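Local coordinates for hydrogenase maturation factor (Thermoanaerobacter tengcongensis, PDB 3VTH), which probably transfers the carbamoyl group of carbamoyl phosphate to the C-terminal cysteine of HypE, using ATP, during [NiFe]-hydrogenase maturation, at residues A[50-55]-A[86-91]; A[12-17]-A[80-85]; A[23-28]-A[65-70]. All coordinates share one frame; numbering follows the deposited sequence.

Contact 1 (A[50-55]-A[86-91]); sequences YIEVEG and EVKEYK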
loop_
_atom_site.group_PDB
_atom_site.type_symbol
_atom_site.label_atom_id
_atom_site.label_comp_id
_atom_site.label_asym_id
_atom_site.label_seq_id
_atom_site.Cartn_x
_atom_site.Cartn_y
_atom_site.Cartn_z
ATOM N N TYR A 50 -29.037 -5.668 -6.645
ATOM C CA TYR A 50 -30.182 -6.514 -6.951
ATOM C C TYR A 50 -31.041 -5.892 -8.065
ATOM O O TYR A 50 -31.417 -4.700 -8.009
ATOM C CB TYR A 50 -31.017 -6.695 -5.689
ATOM C CG TYR A 50 -32.242 -7.570 -5.845
ATOM C CD1 TYR A 50 -33.397 -7.088 -6.449
ATOM C CD2 TYR A 50 -32.243 -8.875 -5.365
ATOM C CE1 TYR A 50 -34.537 -7.890 -6.563
ATOM C CE2 TYR A 50 -33.360 -9.686 -5.488
ATOM C CZ TYR A 50 -34.503 -9.184 -6.084
ATOM O OH TYR A 50 -35.601 -9.989 -6.198
ATOM N N ILE A 51 -31.372 -6.710 -9.059
ATOM C CA ILE A 51 -32.161 -6.276 -10.219
ATOM C C ILE A 51 -33.261 -7.286 -10.509
ATOM O O ILE A 51 -33.028 -8.494 -10.447
ATOM C CB ILE A 51 -31.286 -6.155 -11.498
ATOM C CG1 ILE A 51 -30.134 -5.159 -11.308
ATOM C CG2 ILE A 51 -32.132 -5.722 -12.714
ATOM C CD1 ILE A 51 -28.985 -5.360 -12.306
ATOM N N GLU A 52 -34.454 -6.776 -10.810
ATOM C CA GLU A 52 -35.546 -7.566 -11.388
ATOM C C GLU A 52 -35.948 -6.875 -12.687
ATOM O O GLU A 52 -36.277 -5.681 -12.676
ATOM C CB GLU A 52 -36.760 -7.600 -10.457
ATOM C CG GLU A 52 -36.559 -8.396 -9.168
ATOM C CD GLU A 52 -37.823 -8.512 -8.303
ATOM O OE1 GLU A 52 -38.945 -8.284 -8.811
ATOM O OE2 GLU A 52 -37.683 -8.843 -7.098
ATOM N N VAL A 53 -35.888 -7.605 -13.800
ATOM C CA VAL A 53 -36.315 -7.058 -15.100
ATOM C C VAL A 53 -37.345 -7.976 -15.738
ATOM O O VAL A 53 -37.239 -9.202 -15.626
ATOM C CB VAL A 53 -35.133 -6.821 -16.086
ATOM C CG1 VAL A 53 -34.348 -5.563 -15.699
ATOM C CG2 VAL A 53 -34.198 -8.041 -16.140
ATOM N N GLU A 54 -38.347 -7.363 -16.367
ATOM C CA GLU A 54 -39.384 -8.061 -17.121
ATOM C C GLU A 54 -39.481 -7.420 -18.489
ATOM O O GLU A 54 -39.550 -6.193 -18.592
ATOM C CB GLU A 54 -40.759 -7.951 -16.432
ATOM C CG GLU A 54 -40.716 -8.303 -14.955
ATOM C CD GLU A 54 -42.077 -8.416 -14.300
ATOM O OE1 GLU A 54 -42.140 -9.135 -13.280
ATOM O OE2 GLU A 54 -43.065 -7.796 -14.771
ATOM N N GLY A 55 -39.458 -8.255 -19.523
ATOM C CA GLY A 55 -39.708 -7.826 -20.907
ATOM C C GLY A 55 -39.488 -8.961 -21.897
ATOM O O GLY A 55 -39.532 -10.140 -21.523
ATOM N N GLU A 86 -40.875 -15.598 -11.915
ATOM C CA GLU A 86 -42.221 -15.344 -12.450
ATOM C C GLU A 86 -42.424 -13.847 -12.707
ATOM O O GLU A 86 -41.816 -13.011 -12.045
ATOM C CB GLU A 86 -43.305 -15.871 -11.507
ATOM C CG GLU A 86 -43.103 -17.317 -11.029
ATOM C CD GLU A 86 -42.657 -18.284 -12.135
ATOM O OE1 GLU A 86 -41.473 -18.709 -12.106
ATOM O OE2 GLU A 86 -43.474 -18.603 -13.027
ATOM N N VAL A 87 -43.269 -13.529 -13.679
ATOM C CA VAL A 87 -43.595 -12.144 -14.026
ATOM C C VAL A 87 -44.551 -11.530 -12.991
ATOM O O VAL A 87 -45.543 -12.147 -12.614
ATOM C CB VAL A 87 -44.229 -12.086 -15.435
ATOM C CG1 VAL A 87 -44.708 -10.668 -15.785
ATOM C CG2 VAL A 87 -43.241 -12.620 -16.476
ATOM N N LYS A 88 -44.240 -10.316 -12.536
ATOM C CA LYS A 88 -45.084 -9.625 -11.549
ATOM C C LYS A 88 -45.976 -8.573 -12.191
ATOM O O LYS A 88 -46.845 -8.003 -11.528
ATOM C CB LYS A 88 -44.215 -8.946 -10.488
ATOM C CG LYS A 88 -43.564 -9.895 -9.505
ATOM C CD LYS A 88 -42.847 -9.119 -8.410
ATOM C CE LYS A 88 -42.051 -10.051 -7.518
ATOM N NZ LYS A 88 -40.784 -10.437 -8.190
ATOM N N GLU A 89 -45.726 -8.301 -13.473
ATOM C CA GLU A 89 -46.407 -7.240 -14.219
ATOM C C GLU A 89 -46.147 -5.841 -13.655
ATOM O O GLU A 89 -47.071 -5.040 -13.454
ATOM C CB GLU A 89 -47.899 -7.510 -14.344
ATOM C CG GLU A 89 -48.214 -8.618 -15.311
ATOM C CD GLU A 89 -49.697 -8.774 -15.530
ATOM O OE1 GLU A 89 -50.396 -9.157 -14.568
ATOM O OE2 GLU A 89 -50.162 -8.510 -16.661
ATOM N N TYR A 90 -44.875 -5.563 -13.401
ATOM C CA TYR A 90 -44.425 -4.208 -13.137
ATOM C C TYR A 90 -44.877 -3.302 -14.271
ATOM O O TYR A 90 -44.805 -3.688 -15.441
ATOM C CB TYR A 90 -42.912 -4.182 -13.072
ATOM C CG TYR A 90 -42.312 -4.770 -11.827
ATOM C CD1 TYR A 90 -42.409 -4.108 -10.608
ATOM C CD2 TYR A 90 -41.586 -5.962 -11.876
ATOM C CE1 TYR A 90 -41.808 -4.624 -9.444
ATOM C CE2 TYR A 90 -40.976 -6.490 -10.721
ATOM C CZ TYR A 90 -41.103 -5.814 -9.509
ATOM O OH TYR A 90 -40.513 -6.320 -8.363
ATOM N N LYS A 91 -45.347 -2.108 -13.920
ATOM C CA LYS A 91 -45.839 -1.160 -14.918
ATOM C C LYS A 91 -44.741 -0.213 -15.408
ATOM O O LYS A 91 -44.894 0.465 -16.423
ATOM C CB LYS A 91 -47.032 -0.368 -14.377
ATOM C CG LYS A 91 -48.264 -1.237 -14.075
ATOM C CD LYS A 91 -49.529 -0.653 -14.679
ATOM C CE LYS A 91 -50.611 -1.724 -14.823
ATOM N NZ LYS A 91 -51.829 -1.211 -15.510
HETATM O O HOH W 1 -43.937 -6.030 -16.676
#
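Strand 50-55 meets the loop 86-91 with no backbone pairing, the nearest CA atoms, of Glu-54 and Val-87, being 6.6 Å apart. Two glutamates of the strand, Glu-52 and Glu-54, bridge the gap. The carboxylate of Glu-54 takes hold of the loop backbone. Its OE1 accepts a nearly straight bond from Lys-88 N, on the syn side (2.5 Å, a length to take with caution). Its OE2 is met from above the carboxylate plane by Tyr-90 N at 3.2 Å. A water also donates to Glu-54 OE2 and to Tyr-90 O. In Glu-54, CG is anti to the carbonyl carbon (chi1 -49°) and the chain beyond is extended, which carries the carboxylate from the strand to the loop. Its CD also lies at the edge of the Tyr-90 ring, 3.5 Å from Tyr-90 CD2.

Glu-52 takes the loop's side-chain ends. Its OE1 accepts from Tyr-90 OH at 2.6 Å and forms a salt bridge with Lys-88 NZ at 2.9 Å. The two donors come from opposite faces of the carboxylate plane. The other oxygen, Glu-52 OE2, is bonded by Tyr-50 OH at 2.5 Å, on the anti side. Three donors thus fix the rotation of this buried carboxylate, and the nearby lysine would favour its charged form. Replacing Glu-52 by alanine removes the carboxylate and is likely to leave the Lys-88 charge and both tyrosine hydroxyls without these partners, with the Tyr-90 ring freer to move.

The loop joins strand 76-85 to strand 93-95, the two edges of the acylphosphatase-like sheet. The Tyr-90 side chain reaches Ile-41 of strand 39-45, which Glu-52 also touches. Strand 50-55 lies between strands 10-17 and 39-45. Its other side, with Ile-51 and Val-53, packs on Phe-63 of helix 57-69.

Contact 2 (A[12-17]-A[80-85]); sequences RQINIF and IQVREV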
loop_
_atom_site.group_PDB
_atom_site.type_symbol
_atom_site.label_atom_id
_atom_site.label_comp_id
_atom_site.label_asym_id
_atom_site.label_seq_id
_atom_site.Cartn_x
_atom_site.Cartn_y
_atom_site.Cartn_z
ATOM N N ARG A 12 -36.398 -11.865 -15.173
ATOM C CA ARG A 12 -35.124 -12.336 -14.655
ATOM C C ARG A 12 -34.759 -11.589 -13.383
ATOM O O ARG A 12 -34.961 -10.391 -13.291
ATOM C CB ARG A 12 -34.005 -12.128 -15.683
ATOM C CG ARG A 12 -34.135 -12.948 -16.943
ATOM C CD ARG A 12 -33.980 -14.422 -16.670
ATOM N NE ARG A 12 -34.052 -15.191 -17.911
ATOM C CZ ARG A 12 -35.181 -15.617 -18.470
ATOM N NH1 ARG A 12 -36.359 -15.358 -17.905
ATOM N NH2 ARG A 12 -35.127 -16.312 -19.599
ATOM N N GLN A 13 -34.230 -12.311 -12.400
ATOM C CA GLN A 13 -33.609 -11.663 -11.253
ATOM C C GLN A 13 -32.106 -11.740 -11.454
ATOM O O GLN A 13 -31.581 -12.802 -11.792
ATOM C CB GLN A 13 -34.022 -12.359 -9.962
ATOM C CG GLN A 13 -33.284 -11.877 -8.728
ATOM C CD GLN A 13 -33.442 -12.860 -7.588
ATOM O OE1 GLN A 13 -34.517 -13.434 -7.401
ATOM N NE2 GLN A 13 -32.373 -13.075 -6.833
ATOM N N ILE A 14 -31.429 -10.606 -11.271
ATOM C CA ILE A 14 -29.992 -10.490 -11.506
ATOM C C ILE A 14 -29.300 -9.916 -10.261
ATOM O O ILE A 14 -29.668 -8.850 -9.774
ATOM C CB ILE A 14 -29.683 -9.614 -12.761
ATOM C CG1 ILE A 14 -30.386 -10.178 -14.010
ATOM C CG2 ILE A 14 -28.155 -9.518 -13.006
ATOM C CD1 ILE A 14 -30.578 -9.165 -15.147
ATOM N N ASN A 15 -28.313 -10.637 -9.743
ATOM C CA ASN A 15 -27.513 -10.160 -8.610
ATOM C C ASN A 15 -26.087 -9.963 -9.071
ATOM O O ASN A 15 -25.513 -10.836 -9.741
ATOM C CB ASN A 15 -27.539 -11.172 -7.465
ATOM C CG ASN A 15 -28.902 -11.310 -6.859
ATOM O OD1 ASN A 15 -29.266 -10.561 -5.951
ATOM N ND2 ASN A 15 -29.682 -12.245 -7.370
ATOM N N ILE A 16 -25.526 -8.809 -8.733
ATOM C CA ILE A 16 -24.173 -8.479 -9.142
ATOM C C ILE A 16 -23.327 -8.249 -7.886
ATOM O O ILE A 16 -23.763 -7.561 -6.956
ATOM C CB ILE A 16 -24.157 -7.252 -10.063
ATOM C CG1 ILE A 16 -25.236 -7.407 -11.162
ATOM C CG2 ILE A 16 -22.718 -6.999 -10.627
ATOM C CD1 ILE A 16 -25.154 -6.418 -12.270
ATOM N N PHE A 17 -22.137 -8.847 -7.868
ATOM C CA PHE A 17 -21.277 -8.862 -6.692
ATOM C C PHE A 17 -19.911 -8.265 -7.005
ATOM O O PHE A 17 -19.440 -8.364 -8.134
ATOM C CB PHE A 17 -21.081 -10.307 -6.195
ATOM C CG PHE A 17 -22.372 -11.028 -5.901
ATOM C CD1 PHE A 17 -22.883 -11.958 -6.792
ATOM C CD2 PHE A 17 -23.082 -10.762 -4.737
ATOM C CE1 PHE A 17 -24.088 -12.637 -6.523
ATOM C CE2 PHE A 17 -24.283 -11.424 -4.453
ATOM C CZ PHE A 17 -24.787 -12.367 -5.350
ATOM N N ILE A 80 -21.870 -12.218 -11.608
ATOM C CA ILE A 80 -23.224 -11.859 -12.021
ATOM C C ILE A 80 -24.061 -13.143 -11.967
ATOM O O ILE A 80 -23.697 -14.141 -12.587
ATOM C CB ILE A 80 -23.252 -11.272 -13.473
ATOM C CG1 ILE A 80 -22.489 -9.942 -13.546
ATOM C CG2 ILE A 80 -24.689 -11.087 -13.975
ATOM C CD1 ILE A 80 -22.253 -9.414 -14.969
ATOM N N GLN A 81 -25.157 -13.131 -11.212
ATOM C CA GLN A 81 -26.047 -14.299 -11.145
ATOM C C GLN A 81 -27.359 -13.920 -11.801
ATOM O O GLN A 81 -27.893 -12.844 -11.544
ATOM C CB GLN A 81 -26.300 -14.757 -9.701
ATOM C CG GLN A 81 -25.080 -15.289 -8.961
ATOM C CD GLN A 81 -25.374 -15.665 -7.510
ATOM O OE1 GLN A 81 -26.448 -15.362 -6.971
ATOM N NE2 GLN A 81 -24.414 -16.320 -6.873
ATOM N N VAL A 82 -27.868 -14.797 -12.656
ATOM C CA VAL A 82 -29.106 -14.532 -13.386
ATOM C C VAL A 82 -30.047 -15.712 -13.160
ATOM O O VAL A 82 -29.661 -16.859 -13.367
ATOM C CB VAL A 82 -28.815 -14.338 -14.898
ATOM C CG1 VAL A 82 -30.110 -14.203 -15.729
ATOM C CG2 VAL A 82 -27.879 -13.140 -15.117
ATOM N N ARG A 83 -31.274 -15.419 -12.734
ATOM C CA ARG A 83 -32.285 -16.449 -12.460
ATOM C C ARG A 83 -33.583 -16.122 -13.199
ATOM O O ARG A 83 -33.982 -14.962 -13.268
ATOM C CB ARG A 83 -32.603 -16.501 -10.962
ATOM C CG ARG A 83 -31.495 -17.013 -10.041
ATOM C CD ARG A 83 -31.757 -16.510 -8.612
ATOM N NE ARG A 83 -31.002 -17.220 -7.575
ATOM C CZ ARG A 83 -29.861 -16.798 -7.027
ATOM N NH1 ARG A 83 -29.296 -15.665 -7.421
ATOM N NH2 ARG A 83 -29.274 -17.526 -6.081
ATOM N N GLU A 84 -34.230 -17.156 -13.727
ATOM C CA GLU A 84 -35.596 -17.076 -14.261
ATOM C C GLU A 84 -36.580 -16.969 -13.091
ATOM O O GLU A 84 -36.530 -17.774 -12.169
ATOM C CB GLU A 84 -35.908 -18.333 -15.094
ATOM C CG GLU A 84 -37.329 -18.373 -15.688
ATOM C CD GLU A 84 -37.855 -19.787 -16.043
ATOM O OE1 GLU A 84 -37.301 -20.822 -15.587
ATOM O OE2 GLU A 84 -38.863 -19.861 -16.783
ATOM N N VAL A 85 -37.446 -15.960 -13.108
ATOM C CA VAL A 85 -38.457 -15.792 -12.054
ATOM C C VAL A 85 -39.805 -15.552 -12.702
ATOM O O VAL A 85 -39.872 -15.326 -13.907
ATOM C CB VAL A 85 -38.124 -14.626 -11.063
ATOM C CG1 VAL A 85 -36.867 -14.935 -10.258
ATOM C CG2 VAL A 85 -37.995 -13.272 -11.788
HETATM O O HOH W 2 -29.979 -13.828 -9.733
#
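Gln-81 meets the Phe-17 ring because its CG is anti to the carbonyl carbon (chi1 -65°) and its chain runs on extended. Its CD reaches the ring edge, 3.4 Å from Phe-17 CE1. Arg-83 has the same first torsion (-68°) and is extended to NE. Its chain lies beside Gln-13, pointing the same way. Arg-83 NH1 donates to Gln-81 OE1 at 2.9 Å, so the two polar chains of one strand are tied together. A water accepts from the edge of the guanidinium of Arg-83 and donates to Gln-13 O.

The two strands pair antiparallel. Gln-13 N to Arg-83 O and Arg-83 N to Gln-13 O are both 2.8 Å. Asn-15 and Gln-81 form the next hydrogen-bonded pair, and Gln-81 N to Asn-15 O is 2.7 Å.

The opposite face is mostly apolar. Ile-14 CG2 lies 3.9 Å from Ile-80 CG2, and Ile-14 CG1 is 4.0 Å from Val-82 CG2. Helix 57-69 covers Ile-14 and Ile-16 through Phe-63 and Ile-67.

Backbone bonds thus fix the register. Ile-80 and Val-82 add hydrocarbon to the face of Ile-14 and Ile-16, with Arg-12 and Glu-84 at its end, while Gln-81 and Arg-83 keep polar groups on the other.

Contact 3 (A[23-28]-A[65-70]); sequences VGFRPF and REIKEN. With PO4 (phosphate ion), chain E.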
loop_
_atom_site.group_PDB
_atom_site.type_symbol
_atom_site.label_atom_id
_atom_site.label_comp_id
_atom_site.label_asym_id
_atom_site.label_seq_id
_atom_site.Cartn_x
_atom_site.Cartn_y
_atom_site.Cartn_z
ATOM N N VAL A 23 -20.858 3.483 -7.490
ATOM C CA VAL A 23 -20.212 3.537 -8.802
ATOM C C VAL A 23 -21.214 4.027 -9.846
ATOM O O VAL A 23 -20.930 4.038 -11.039
ATOM C CB VAL A 23 -19.578 2.157 -9.203
ATOM C CG1 VAL A 23 -18.601 1.675 -8.122
ATOM C CG2 VAL A 23 -20.660 1.065 -9.420
ATOM N N GLY A 24 -22.390 4.447 -9.394
ATOM C CA GLY A 24 -23.467 4.813 -10.323
ATOM C C GLY A 24 -24.079 3.614 -11.027
ATOM O O GLY A 24 -24.588 3.734 -12.150
ATOM N N PHE A 25 -24.070 2.462 -10.361
ATOM C CA PHE A 25 -24.698 1.275 -10.929
ATOM C C PHE A 25 -26.231 1.372 -11.000
ATOM O O PHE A 25 -26.837 0.902 -11.957
ATOM C CB PHE A 25 -24.267 0.017 -10.183
ATOM C CG PHE A 25 -23.782 -1.094 -11.080
ATOM C CD1 PHE A 25 -22.609 -1.784 -10.771
ATOM C CD2 PHE A 25 -24.498 -1.457 -12.225
ATOM C CE1 PHE A 25 -22.154 -2.839 -11.586
ATOM C CE2 PHE A 25 -24.059 -2.511 -13.053
ATOM C CZ PHE A 25 -22.887 -3.199 -12.734
ATOM N N ARG A 26 -26.856 1.974 -9.997
ATOM C CA ARG A 26 -28.311 2.149 -10.019
ATOM C C ARG A 26 -28.773 3.033 -11.182
ATOM O O ARG A 26 -29.603 2.587 -11.967
ATOM C CB ARG A 26 -28.858 2.595 -8.656
ATOM C CG ARG A 26 -28.828 1.451 -7.613
ATOM C CD ARG A 26 -29.108 1.944 -6.215
ATOM N NE ARG A 26 -27.990 2.742 -5.680
ATOM C CZ ARG A 26 -27.988 3.337 -4.487
ATOM N NH1 ARG A 26 -29.046 3.231 -3.672
ATOM N NH2 ARG A 26 -26.913 4.029 -4.098
ATOM N N PRO A 27 -28.200 4.252 -11.342
ATOM C CA PRO A 27 -28.610 5.040 -12.515
ATOM C C PRO A 27 -28.263 4.394 -13.866
ATOM O O PRO A 27 -29.054 4.500 -14.802
ATOM C CB PRO A 27 -27.862 6.380 -12.346
ATOM C CG PRO A 27 -26.816 6.139 -11.303
ATOM C CD PRO A 27 -27.373 5.057 -10.412
ATOM N N PHE A 28 -27.103 3.740 -13.956
ATOM C CA PHE A 28 -26.721 2.982 -15.144
ATOM C C PHE A 28 -27.805 1.932 -15.508
ATOM O O PHE A 28 -28.270 1.879 -16.640
ATOM C CB PHE A 28 -25.348 2.314 -14.913
ATOM C CG PHE A 28 -24.902 1.403 -16.033
ATOM C CD1 PHE A 28 -24.761 0.043 -15.818
ATOM C CD2 PHE A 28 -24.630 1.910 -17.298
ATOM C CE1 PHE A 28 -24.351 -0.816 -16.846
ATOM C CE2 PHE A 28 -24.222 1.059 -18.338
ATOM C CZ PHE A 28 -24.074 -0.308 -18.100
ATOM N N ARG A 65 -25.970 -8.096 -21.590
ATOM C CA ARG A 65 -24.768 -7.882 -22.396
ATOM C C ARG A 65 -24.175 -6.486 -22.164
ATOM O O ARG A 65 -22.956 -6.344 -22.076
ATOM C CB ARG A 65 -25.096 -8.081 -23.873
ATOM C CG ARG A 65 -23.914 -8.350 -24.776
ATOM C CD ARG A 65 -24.383 -8.870 -26.160
ATOM N NE ARG A 65 -25.224 -7.892 -26.858
ATOM C CZ ARG A 65 -26.488 -8.091 -27.249
ATOM N NH1 ARG A 65 -27.106 -9.258 -27.046
ATOM N NH2 ARG A 65 -27.136 -7.110 -27.874
ATOM N N GLU A 66 -25.030 -5.465 -22.066
ATOM C CA GLU A 66 -24.548 -4.107 -21.759
ATOM C C GLU A 66 -23.862 -4.042 -20.401
ATOM O O GLU A 66 -22.808 -3.424 -20.270
ATOM C CB GLU A 66 -25.661 -3.065 -21.837
ATOM C CG GLU A 66 -25.707 -2.290 -23.150
ATOM C CD GLU A 66 -24.753 -1.105 -23.157
ATOM O OE1 GLU A 66 -24.982 -0.150 -22.385
ATOM O OE2 GLU A 66 -23.775 -1.125 -23.942
ATOM N N ILE A 67 -24.455 -4.685 -19.401
ATOM C CA ILE A 67 -23.841 -4.734 -18.079
ATOM C C ILE A 67 -22.468 -5.410 -18.147
ATOM O O ILE A 67 -21.491 -4.875 -17.623
ATOM C CB ILE A 67 -24.723 -5.442 -17.043
ATOM C CG1 ILE A 67 -25.976 -4.614 -16.755
ATOM C CG2 ILE A 67 -23.932 -5.648 -15.746
ATOM C CD1 ILE A 67 -27.037 -5.337 -15.941
ATOM N N LYS A 68 -22.397 -6.565 -18.808
ATOM C CA LYS A 68 -21.149 -7.319 -18.929
ATOM C C LYS A 68 -20.104 -6.559 -19.750
ATOM O O LYS A 68 -18.918 -6.601 -19.424
ATOM C CB LYS A 68 -21.396 -8.720 -19.525
ATOM C CG LYS A 68 -22.318 -9.617 -18.662
ATOM C CD LYS A 68 -22.638 -10.940 -19.339
ATOM C CE LYS A 68 -23.149 -11.976 -18.342
ATOM N NZ LYS A 68 -23.564 -13.250 -19.016
ATOM N N GLU A 69 -20.543 -5.860 -20.797
ATOM C CA GLU A 69 -19.627 -5.209 -21.747
ATOM C C GLU A 69 -19.126 -3.831 -21.328
ATOM O O GLU A 69 -17.954 -3.511 -21.536
ATOM C CB GLU A 69 -20.246 -5.116 -23.141
ATOM C CG GLU A 69 -20.008 -6.345 -23.996
ATOM C CD GLU A 69 -20.810 -6.333 -25.290
ATOM O OE1 GLU A 69 -21.285 -5.252 -25.712
ATOM O OE2 GLU A 69 -20.964 -7.416 -25.887
ATOM N N ASN A 70 -20.010 -2.987 -20.800
ATOM C CA ASN A 70 -19.533 -1.697 -20.284
ATOM C C ASN A 70 -20.139 -1.300 -18.958
ATOM O O ASN A 70 -20.954 -0.379 -18.887
ATOM C CB ASN A 70 -19.571 -0.564 -21.320
ATOM C CG ASN A 70 -20.900 -0.398 -21.945
ATOM O OD1 ASN A 70 -21.204 -1.035 -22.963
ATOM N ND2 ASN A 70 -21.712 0.493 -21.375
HETATM P P PO4 E . -24.561 3.360 -6.846
HETATM O O1 PO4 E . -23.823 4.661 -6.996
HETATM O O2 PO4 E . -23.828 2.254 -7.562
HETATM O O3 PO4 E . -24.617 3.011 -5.385
HETATM O O4 PO4 E . -25.957 3.490 -7.423
#
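The phosphate-binding loop of the acylphosphatase-like domain leads here into helix 25-35, which packs against the end of helix 57-69. Phe-28 points toward the second helix, and its ring reaches the helix end. Phe-28 CZ lies 3.2 Å from Asn-70 O. Glu-66 O lies at the ring edge, near its plane. Phe-28 CG is anti to the backbone N (chi1 175°), which sends the ring out from its own helix. Ile-67 touches both phenylalanines. Its CG1 is 4.1 Å from Phe-28 CE1, and its CG2 sits at the edge of the Phe-25 ring, 4.0 Å from Phe-25 CZ. No hydrogen bond joins segments 23-28 and 65-70.

The other side of segment 23-28 holds a phosphate ion, probably from the crystallisation liquor. The backbone N atoms of Val-23, Gly-24, Phe-25 and Arg-26 all donate to it, as does Gly-22 N. Arg-26 NE gives O4 of the phosphate a bond of 2.8 Å, and Arg-26 NH2 reaches O3 at 2.8 Å. A bend at chi3 (-71°) turns the guanidinium edge to the ion. Asp-152 forms a salt bridge with NH1 of Arg-26 and would help orient this group.

Arg-26 is predicted to be an active-site residue. A loop of backbone N-H groups with one arginine, at the start of a helix, is the phosphate cradle characteristic of the acylphosphatase fold.

How the contacts relate
All three contacts belong to the acylphosphatase-like domain. Contacts 1 and 2 share its sheet, with centres 12 Å apart. Strands 48-55 and 10-17 are neighbours there, probably joined by bonds of 2.8 Å from Ile-14 N to Ile-51 O and from Arg-12 N to Val-53 O. Contact 3 lies on the helix side. Ile-67 links it to the other two: its CD1 is 4.1 Å from Ile-51 CD1, and its CG2 is 3.8 Å from Ile-16 CD1. The phosphate is bound in contact 3. In contact 2, the side chain of Ile-16 is about 10 Å from that of Arg-26, a predicted active-site residue. Contact 1 lies away from the annotated sites.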